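Local coordinates for signal recognition particle 54 kDa protein (PDB 7EPK), which belongs to the SRP54 family of signal recognition particle proteins, linking a helical bundle and a P-loop nucleotide-binding domain to a signal-peptide-binding domain, at residues D85-V90 / G263-F268; Y155-R158 / E164-R167; G160-I165 / L198-A203. All coordinates share one frame; numbering follows the deposited sequence.

Overall arrangement
Interaction 1 ties the loop that follows helix 66-81, at the exit of the helical bundle, to strand 265-270 of the P-loop domain's sheet. Interactions 2 and 3 lie within that domain, nested in the long chain loop that interaction 1 closes, and toward the opposite end of the sheet from strand 265-270: their centres are about 29 and 28 Å from that of interaction 1 but about 10 Å from each other. They share Glu164 and Ile165, on helix 162-175, which meets the end of outermost strand 153-156 in interaction 2 and helix 194-208 in interaction 3. One contact therefore joins linker to sheet, while the other two both involve one helix near the domain's edge.

Interaction 1. Residues D85-V90 / G263-F268; sequences DQEPQV and GARIKF
The side-chain amide of Gln89 stacks on the guanidinium of Arg265, the two planes only 8° apart although the side chains themselves run at about a right angle. Gln89 OE1 stands over one face of the guanidinium, displaced toward its rim, 3.7 Å from Arg265 CZ. The Gln89 CG is anti to the backbone N (chi1 -180°), and a bend at chi2 then lays the amide along the flat group; nearer the backbone, Gln89 CB comes to 3.5 Å from Arg265 NH1. Glu87 approaches differently. Its carboxylate is tilted 45° from the guanidinium plane, and it touches through carbon rather than through its oxygens, Glu87 CG and the carboxylate carbon CD both lying 4.0 Å from Arg265 CD. Opposite charges are close without pairing, since Glu87 OE1 remains 4.9 Å from Arg265 NE.

Lys267 lies on strand 265-270, toward one end of the largely parallel sheet of the P-loop domain, and both it and Arg265 are backbone-bonded to Ile241 of the adjacent strand. Segment 85-90, part of the linker after helix 66-81, forms neither helix nor strand and meets segment 263-268 through side chains, with no hydrogen bond between the two. Lys267 bends at chi2 and chi3, bringing its CD to 3.5 Å from Gln89 OE1, while its ammonium group makes a salt bridge to Glu212. Farther along the linker, Val90 O is hydrogen-bonded to Tyr120 OH of helix 109-122.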
loop_
_atom_site.group_PDB
_atom_site.type_symbol
_atom_site.label_atom_id
_atom_site.label_comp_id
_atom_site.label_asym_id
_atom_site.label_seq_id
_atom_site.Cartn_x
_atom_site.Cartn_y
_atom_site.Cartn_z
ATOM N N ASP A 85 -3.998 -3.130 4.796
ATOM C CA ASP A 85 -4.544 -2.092 5.722
ATOM C C ASP A 85 -3.541 -0.925 5.795
ATOM O O ASP A 85 -3.718 -0.050 6.661
ATOM C CB ASP A 85 -4.870 -2.703 7.096
ATOM C CG ASP A 85 -6.255 -2.370 7.639
ATOM O OD1 ASP A 85 -7.251 -2.560 6.899
ATOM O OD2 ASP A 85 -6.335 -1.939 8.809
ATOM N N GLN A 86 -2.574 -0.898 4.865
ATOM C CA GLN A 86 -1.360 -0.032 4.829
ATOM C C GLN A 86 -0.460 -0.344 6.034
ATOM O O GLN A 86 -0.537 0.370 7.058
ATOM C CB GLN A 86 -1.731 1.445 4.671
ATOM C CG GLN A 86 -1.738 1.911 3.219
ATOM C CD GLN A 86 -0.668 1.260 2.375
ATOM O OE1 GLN A 86 -0.789 0.109 1.959
ATOM N NE2 GLN A 86 0.386 2.006 2.093
ATOM N N GLU A 87 0.369 -1.383 5.873
ATOM C CA GLU A 87 1.311 -1.935 6.888
ATOM C C GLU A 87 2.395 -2.746 6.174
ATOM O O GLU A 87 2.499 -3.954 6.385
ATOM C CB GLU A 87 0.547 -2.812 7.888
ATOM C CG GLU A 87 -0.048 -4.077 7.270
ATOM C CD GLU A 87 -1.206 -4.701 8.025
ATOM O OE1 GLU A 87 -1.518 -4.208 9.128
ATOM O OE2 GLU A 87 -1.794 -5.678 7.507
ATOM N N PRO A 88 3.228 -2.137 5.292
ATOM C CA PRO A 88 4.342 -2.871 4.682
ATOM C C PRO A 88 5.356 -3.363 5.740
ATOM O O PRO A 88 5.569 -4.564 5.802
ATOM C CB PRO A 88 4.933 -1.857 3.688
ATOM C CG PRO A 88 3.825 -0.844 3.470
ATOM C CD PRO A 88 3.139 -0.746 4.815
ATOM N N GLN A 89 5.901 -2.448 6.564
ATOM C CA GLN A 89 6.891 -2.689 7.665
ATOM C C GLN A 89 8.053 -3.548 7.159
ATOM O O GLN A 89 8.209 -4.676 7.640
ATOM C CB GLN A 89 6.286 -3.390 8.890
ATOM C CG GLN A 89 7.297 -3.639 10.023
ATOM C CD GLN A 89 7.127 -4.944 10.777
ATOM O OE1 GLN A 89 6.608 -5.943 10.270
ATOM N NE2 GLN A 89 7.588 -4.946 12.019
ATOM N N VAL A 90 8.880 -3.009 6.270
ATOM C CA VAL A 90 9.987 -3.787 5.648
ATOM C C VAL A 90 11.218 -3.762 6.566
ATOM O O VAL A 90 11.930 -4.787 6.605
ATOM C CB VAL A 90 10.307 -3.287 4.231
ATOM C CG1 VAL A 90 10.106 -1.784 4.083
ATOM C CG2 VAL A 90 11.712 -3.714 3.818
ATOM N N GLY A 263 -3.773 -14.056 12.077
ATOM C CA GLY A 263 -3.940 -12.587 12.044
ATOM C C GLY A 263 -2.663 -11.906 11.593
ATOM O O GLY A 263 -2.493 -10.720 11.926
ATOM N N ALA A 264 -1.807 -12.647 10.870
ATOM C CA ALA A 264 -0.412 -12.290 10.514
ATOM C C ALA A 264 -0.377 -11.696 9.116
ATOM O O ALA A 264 -1.185 -12.097 8.282
ATOM C CB ALA A 264 0.495 -13.489 10.562
ATOM N N ARG A 265 0.567 -10.795 8.884
ATOM C CA ARG A 265 0.709 -10.088 7.598
ATOM C C ARG A 265 1.613 -10.949 6.721
ATOM O O ARG A 265 2.517 -11.652 7.237
ATOM C CB ARG A 265 1.270 -8.669 7.763
ATOM C CG ARG A 265 1.252 -8.129 9.187
ATOM C CD ARG A 265 1.955 -6.792 9.326
ATOM N NE ARG A 265 2.416 -6.598 10.695
ATOM C CZ ARG A 265 3.051 -5.520 11.141
ATOM N NH1 ARG A 265 3.303 -4.512 10.319
ATOM N NH2 ARG A 265 3.423 -5.453 12.410
ATOM N N ILE A 266 1.365 -10.887 5.429
ATOM C CA ILE A 266 2.274 -11.444 4.406
ATOM C C ILE A 266 3.324 -10.370 4.137
ATOM O O ILE A 266 2.963 -9.327 3.556
ATOM C CB ILE A 266 1.469 -11.837 3.165
ATOM C CG1 ILE A 266 0.477 -12.946 3.520
ATOM C CG2 ILE A 266 2.387 -12.218 2.016
ATOM C CD1 ILE A 266 -0.518 -13.236 2.424
ATOM N N LYS A 267 4.565 -10.604 4.564
ATOM C CA LYS A 267 5.642 -9.592 4.508
ATOM C C LYS A 267 6.438 -9.725 3.213
ATOM O O LYS A 267 6.969 -8.709 2.751
ATOM C CB LYS A 267 6.531 -9.734 5.736
ATOM C CG LYS A 267 5.858 -9.385 7.060
ATOM C CD LYS A 267 6.737 -8.565 7.996
ATOM C CE LYS A 267 8.203 -8.961 7.954
ATOM N NZ LYS A 267 8.922 -8.484 9.159
ATOM N N PHE A 268 6.547 -10.926 2.653
ATOM C CA PHE A 268 7.454 -11.203 1.508
ATOM C C PHE A 268 6.874 -12.300 0.624
ATOM O O PHE A 268 6.266 -13.261 1.152
ATOM C CB PHE A 268 8.846 -11.617 1.993
ATOM C CG PHE A 268 9.638 -10.490 2.600
ATOM C CD1 PHE A 268 10.315 -9.589 1.793
ATOM C CD2 PHE A 268 9.695 -10.329 3.974
ATOM C CE1 PHE A 268 11.017 -8.533 2.352
ATOM C CE2 PHE A 268 10.407 -9.280 4.532
ATOM C CZ PHE A 268 11.061 -8.378 3.721
#

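Interaction 2. Residues Y155-R158 / E164-R167; sequences YGER and EIAR
Glu157 and Ile165 face each other across the turn between an outermost strand of the P-loop domain and the helix that follows it. Strand 153-156 ends, the chain loops round, and helix 162-175 sets off, forming one of the strand-loop-helix units of this alpha/beta domain, whose sheet is largely parallel. The CA atoms of Glu157 and Ile165, 6.3 Å apart, are the nearest CA pair across the segments.

Van der Waals contact joins the segments. Both branches of Ile165 lie against the Glu157 side chain, which crosses them obliquely: CG2 is 3.8 Å from Glu157 CB, and CG1 is 3.8 Å from Glu157 CD, on the side of the carboxylate that carries OE1. Extended beyond CG, with that atom anti to the carbonyl carbon (chi1 -58°), the Glu157 chain crosses the isoleucine with its carboxylate end resting on CG1. Ile165 CD1 meets the Glu157 backbone instead, 3.8 Å from the carbonyl O. No hydrogen bond links the segments.

Polar interactions run within the helix or to residues beyond the two segments. Glu157 OE1 forms a salt bridge with Arg168, about one helical turn after Ile165, so the carboxylate that packs on Ile165 also holds a charged partner on the same helix. On the helix itself, Glu164 OE1 and Arg167 NH2 form a salt bridge at 2.7 Å, whose hydrogen bond is weak, bent to 119°; the other oxygen, Glu164 OE2, pairs with Lys207 of helix 194-208.

The aromatic contribution is slight. Tyr155, hydrogen-bonded through its backbone to Ser131 of the neighbouring strand, brings its ring obliquely to the helix backbone, where CE1 lies 3.8 Å from Ile165 O.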
loop_
_atom_site.group_PDB
_atom_site.type_symbol
_atom_site.label_atom_id
_atom_site.label_comp_id
_atom_site.label_asym_id
_atom_site.label_seq_id
_atom_site.Cartn_x
_atom_site.Cartn_y
_atom_site.Cartn_z
ATOM N N TYR A 155 26.703 -19.021 10.874
ATOM C CA TYR A 155 27.043 -19.936 11.975
ATOM C C TYR A 155 26.063 -21.101 11.943
ATOM O O TYR A 155 24.864 -20.854 11.808
ATOM C CB TYR A 155 26.996 -19.229 13.320
ATOM C CG TYR A 155 27.301 -20.161 14.458
ATOM C CD1 TYR A 155 26.393 -21.133 14.836
ATOM C CD2 TYR A 155 28.519 -20.113 15.119
ATOM C CE1 TYR A 155 26.664 -21.996 15.882
ATOM C CE2 TYR A 155 28.806 -20.978 16.164
ATOM C CZ TYR A 155 27.870 -21.918 16.546
ATOM O OH TYR A 155 28.101 -22.775 17.569
ATOM N N GLY A 156 26.590 -22.318 12.079
ATOM C CA GLY A 156 25.815 -23.565 12.123
ATOM C C GLY A 156 26.584 -24.699 12.775
ATOM O O GLY A 156 27.784 -24.586 12.960
ATOM N N GLU A 157 25.866 -25.761 13.113
ATOM C CA GLU A 157 26.376 -27.065 13.579
ATOM C C GLU A 157 25.460 -28.132 12.977
ATOM O O GLU A 157 24.228 -27.970 13.073
ATOM C CB GLU A 157 26.332 -27.129 15.099
ATOM C CG GLU A 157 27.112 -26.027 15.788
ATOM C CD GLU A 157 26.810 -25.935 17.277
ATOM O OE1 GLU A 157 26.362 -26.975 17.889
ATOM O OE2 GLU A 157 27.012 -24.827 17.844
ATOM N N ARG A 158 26.042 -29.179 12.393
ATOM C CA ARG A 158 25.318 -30.269 11.691
ATOM C C ARG A 158 24.719 -31.268 12.702
ATOM O O ARG A 158 23.886 -32.098 12.273
ATOM C CB ARG A 158 26.285 -31.003 10.760
ATOM C CG ARG A 158 27.087 -30.123 9.816
ATOM C CD ARG A 158 28.124 -30.976 9.109
ATOM N NE ARG A 158 28.825 -30.219 8.090
ATOM C CZ ARG A 158 29.818 -29.359 8.326
ATOM N NH1 ARG A 158 30.239 -29.144 9.563
ATOM N NH2 ARG A 158 30.390 -28.713 7.319
ATOM N N GLU A 164 20.313 -25.400 21.459
ATOM C CA GLU A 164 21.644 -24.911 21.910
ATOM C C GLU A 164 22.449 -24.490 20.677
ATOM O O GLU A 164 23.249 -23.553 20.773
ATOM C CB GLU A 164 22.364 -25.966 22.754
ATOM C CG GLU A 164 21.747 -26.157 24.127
ATOM C CD GLU A 164 22.035 -25.038 25.118
ATOM O OE1 GLU A 164 23.242 -24.765 25.363
ATOM O OE2 GLU A 164 21.053 -24.439 25.644
ATOM N N ILE A 165 22.233 -25.139 19.545
ATOM C CA ILE A 165 22.921 -24.755 18.278
ATOM C C ILE A 165 22.461 -23.345 17.917
ATOM O O ILE A 165 23.295 -22.497 17.524
ATOM C CB ILE A 165 22.621 -25.743 17.142
ATOM C CG1 ILE A 165 23.165 -27.136 17.481
ATOM C CG2 ILE A 165 23.171 -25.194 15.840
ATOM C CD1 ILE A 165 22.679 -28.244 16.573
ATOM N N ALA A 166 21.157 -23.129 18.046
ATOM C CA ALA A 166 20.493 -21.864 17.697
ATOM C C ALA A 166 20.943 -20.789 18.703
ATOM O O ALA A 166 21.371 -19.715 18.273
ATOM C CB ALA A 166 18.999 -22.112 17.651
ATOM N N ARG A 167 20.921 -21.069 20.005
ATOM C CA ARG A 167 21.435 -20.097 21.006
ATOM C C ARG A 167 22.895 -19.774 20.701
ATOM O O ARG A 167 23.288 -18.629 20.842
ATOM C CB ARG A 167 21.345 -20.600 22.442
ATOM C CG ARG A 167 21.186 -19.466 23.439
ATOM C CD ARG A 167 21.561 -19.854 24.857
ATOM N NE ARG A 167 23.014 -19.822 25.031
ATOM C CZ ARG A 167 23.796 -20.867 25.310
ATOM N NH1 ARG A 167 25.098 -20.681 25.440
ATOM N NH2 ARG A 167 23.290 -22.076 25.481
#

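Interaction 3. Residues G160-I165 / L198-A203; sequences GDPAEI and LDEMKA
The carboxylate of Glu200 turns a flat side to the pyrrolidine ring of Pro162. Pro162 CG stands above the carboxylate plane, offset toward one oxygen, 3.5 Å from Glu200 CD and 3.2 Å from Glu200 OE2, while Pro162 CB lies 3.9 Å from Glu200 CD. The proline ring and the glutamate chain cross at about a right angle. Extension of Glu200 from a CG anti to its backbone N (chi1 -169°) carries the carboxylate from its own helix across to the proline. Both carboxylate oxygens have hydrogen-bond partners outside the two segments, OE2 with His135 NE2.

Pro162 opens helix 162-175, and Asp161 just before it is the N-cap, its OD1 accepting a weak, 3.5 Å capping bond from Ala163 N. Beside the proline contact the helices also meet through small residues. Ala163 CB sits 4.1 Å from both Ala203 C and Ala203 O, and the CA atoms of these two alanines are 5.9 Å apart, a close approach that their short side chains permit.

The start of helix 162-175 thus lies beside helix 194-208 in the P-loop domain. The side chain of Glu200 is about 11 Å from the bound magnesium ion and also touches His189, whereas Met201 packs on Thr185, just after strand 180-184, and Leu198 on Phe232 and Ser235 of helix 225-235.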
loop_
_atom_site.group_PDB
_atom_site.type_symbol
_atom_site.label_atom_id
_atom_site.label_comp_id
_atom_site.label_asym_id
_atom_site.label_seq_id
_atom_site.Cartn_x
_atom_site.Cartn_y
_atom_site.Cartn_z
ATOM N N GLY A 160 23.755 -31.893 17.224
ATOM C CA GLY A 160 23.588 -31.379 18.601
ATOM C C GLY A 160 22.140 -31.104 18.948
ATOM O O GLY A 160 21.267 -31.362 18.082
ATOM N N ASP A 161 21.897 -30.632 20.176
ATOM C CA ASP A 161 20.599 -30.034 20.609
ATOM C C ASP A 161 20.319 -28.813 19.723
ATOM O O ASP A 161 21.021 -27.800 19.793
ATOM C CB ASP A 161 20.597 -29.678 22.105
ATOM C CG ASP A 161 19.335 -28.998 22.619
ATOM O OD1 ASP A 161 18.253 -29.159 21.985
ATOM O OD2 ASP A 161 19.444 -28.302 23.654
ATOM N N PRO A 162 19.282 -28.858 18.858
ATOM C CA PRO A 162 19.002 -27.738 17.956
ATOM C C PRO A 162 18.819 -26.389 18.677
ATOM O O PRO A 162 19.276 -25.389 18.162
ATOM C CB PRO A 162 17.727 -28.193 17.231
ATOM C CG PRO A 162 17.773 -29.700 17.322
ATOM C CD PRO A 162 18.331 -29.963 18.702
ATOM N N ALA A 163 18.207 -26.394 19.861
ATOM C CA ALA A 163 17.995 -25.187 20.690
ATOM C C ALA A 163 19.346 -24.573 21.050
ATOM O O ALA A 163 19.479 -23.338 20.935
ATOM C CB ALA A 163 17.208 -25.517 21.925
ATOM N N GLU A 164 20.313 -25.400 21.459
ATOM C CA GLU A 164 21.644 -24.911 21.910
ATOM C C GLU A 164 22.449 -24.490 20.677
ATOM O O GLU A 164 23.249 -23.553 20.773
ATOM C CB GLU A 164 22.364 -25.966 22.754
ATOM C CG GLU A 164 21.747 -26.157 24.127
ATOM C CD GLU A 164 22.035 -25.038 25.118
ATOM O OE1 GLU A 164 23.242 -24.765 25.363
ATOM O OE2 GLU A 164 21.053 -24.439 25.644
ATOM N N ILE A 165 22.233 -25.139 19.545
ATOM C CA ILE A 165 22.921 -24.755 18.278
ATOM C C ILE A 165 22.461 -23.345 17.917
ATOM O O ILE A 165 23.295 -22.497 17.524
ATOM C CB ILE A 165 22.621 -25.743 17.142
ATOM C CG1 ILE A 165 23.165 -27.136 17.481
ATOM C CG2 ILE A 165 23.171 -25.194 15.840
ATOM C CD1 ILE A 165 22.679 -28.244 16.573
ATOM N N LEU A 198 7.382 -29.706 16.073
ATOM C CA LEU A 198 6.694 -28.609 16.805
ATOM C C LEU A 198 7.413 -28.376 18.130
ATOM O O LEU A 198 7.712 -27.208 18.443
ATOM C CB LEU A 198 5.212 -28.943 17.023
ATOM C CG LEU A 198 4.230 -28.334 16.014
ATOM C CD1 LEU A 198 4.829 -28.241 14.614
ATOM C CD2 LEU A 198 2.931 -29.129 15.979
ATOM N N ASP A 199 7.708 -29.444 18.864
ATOM C CA ASP A 199 8.373 -29.332 20.189
ATOM C C ASP A 199 9.795 -28.786 19.973
ATOM O O ASP A 199 10.340 -28.124 20.892
ATOM C CB ASP A 199 8.292 -30.661 20.953
ATOM C CG ASP A 199 6.910 -30.963 21.524
ATOM O OD1 ASP A 199 5.904 -30.532 20.913
ATOM O OD2 ASP A 199 6.846 -31.620 22.587
ATOM N N GLU A 200 10.380 -29.013 18.794
ATOM C CA GLU A 200 11.749 -28.530 18.484
ATOM C C GLU A 200 11.734 -26.999 18.291
ATOM O O GLU A 200 12.624 -26.304 18.887
ATOM C CB GLU A 200 12.303 -29.277 17.274
ATOM C CG GLU A 200 13.788 -29.033 17.071
ATOM C CD GLU A 200 14.469 -30.030 16.158
ATOM O OE1 GLU A 200 14.510 -29.771 14.940
ATOM O OE2 GLU A 200 14.967 -31.052 16.681
ATOM N N MET A 201 10.762 -26.500 17.506
ATOM C CA MET A 201 10.520 -25.058 17.216
ATOM C C MET A 201 10.271 -24.316 18.540
ATOM O O MET A 201 10.968 -23.311 18.818
ATOM C CB MET A 201 9.319 -24.875 16.274
ATOM C CG MET A 201 9.468 -25.493 14.870
ATOM S SD MET A 201 11.013 -25.081 13.980
ATOM C CE MET A 201 12.065 -26.430 14.514
ATOM N N LYS A 202 9.336 -24.820 19.346
ATOM C CA LYS A 202 8.978 -24.264 20.675
ATOM C C LYS A 202 10.215 -24.174 21.575
ATOM O O LYS A 202 10.254 -23.290 22.431
ATOM C CB LYS A 202 7.903 -25.152 21.307
ATOM C CG LYS A 202 7.523 -24.817 22.746
ATOM C CD LYS A 202 6.276 -25.556 23.231
ATOM C CE LYS A 202 5.052 -25.332 22.356
ATOM N NZ LYS A 202 3.830 -25.954 22.923
ATOM N N ALA A 203 11.152 -25.109 21.455
ATOM C CA ALA A 203 12.335 -25.210 22.342
ATOM C C ALA A 203 13.370 -24.200 21.838
ATOM O O ALA A 203 13.833 -23.369 22.637
ATOM C CB ALA A 203 12.863 -26.636 22.373
#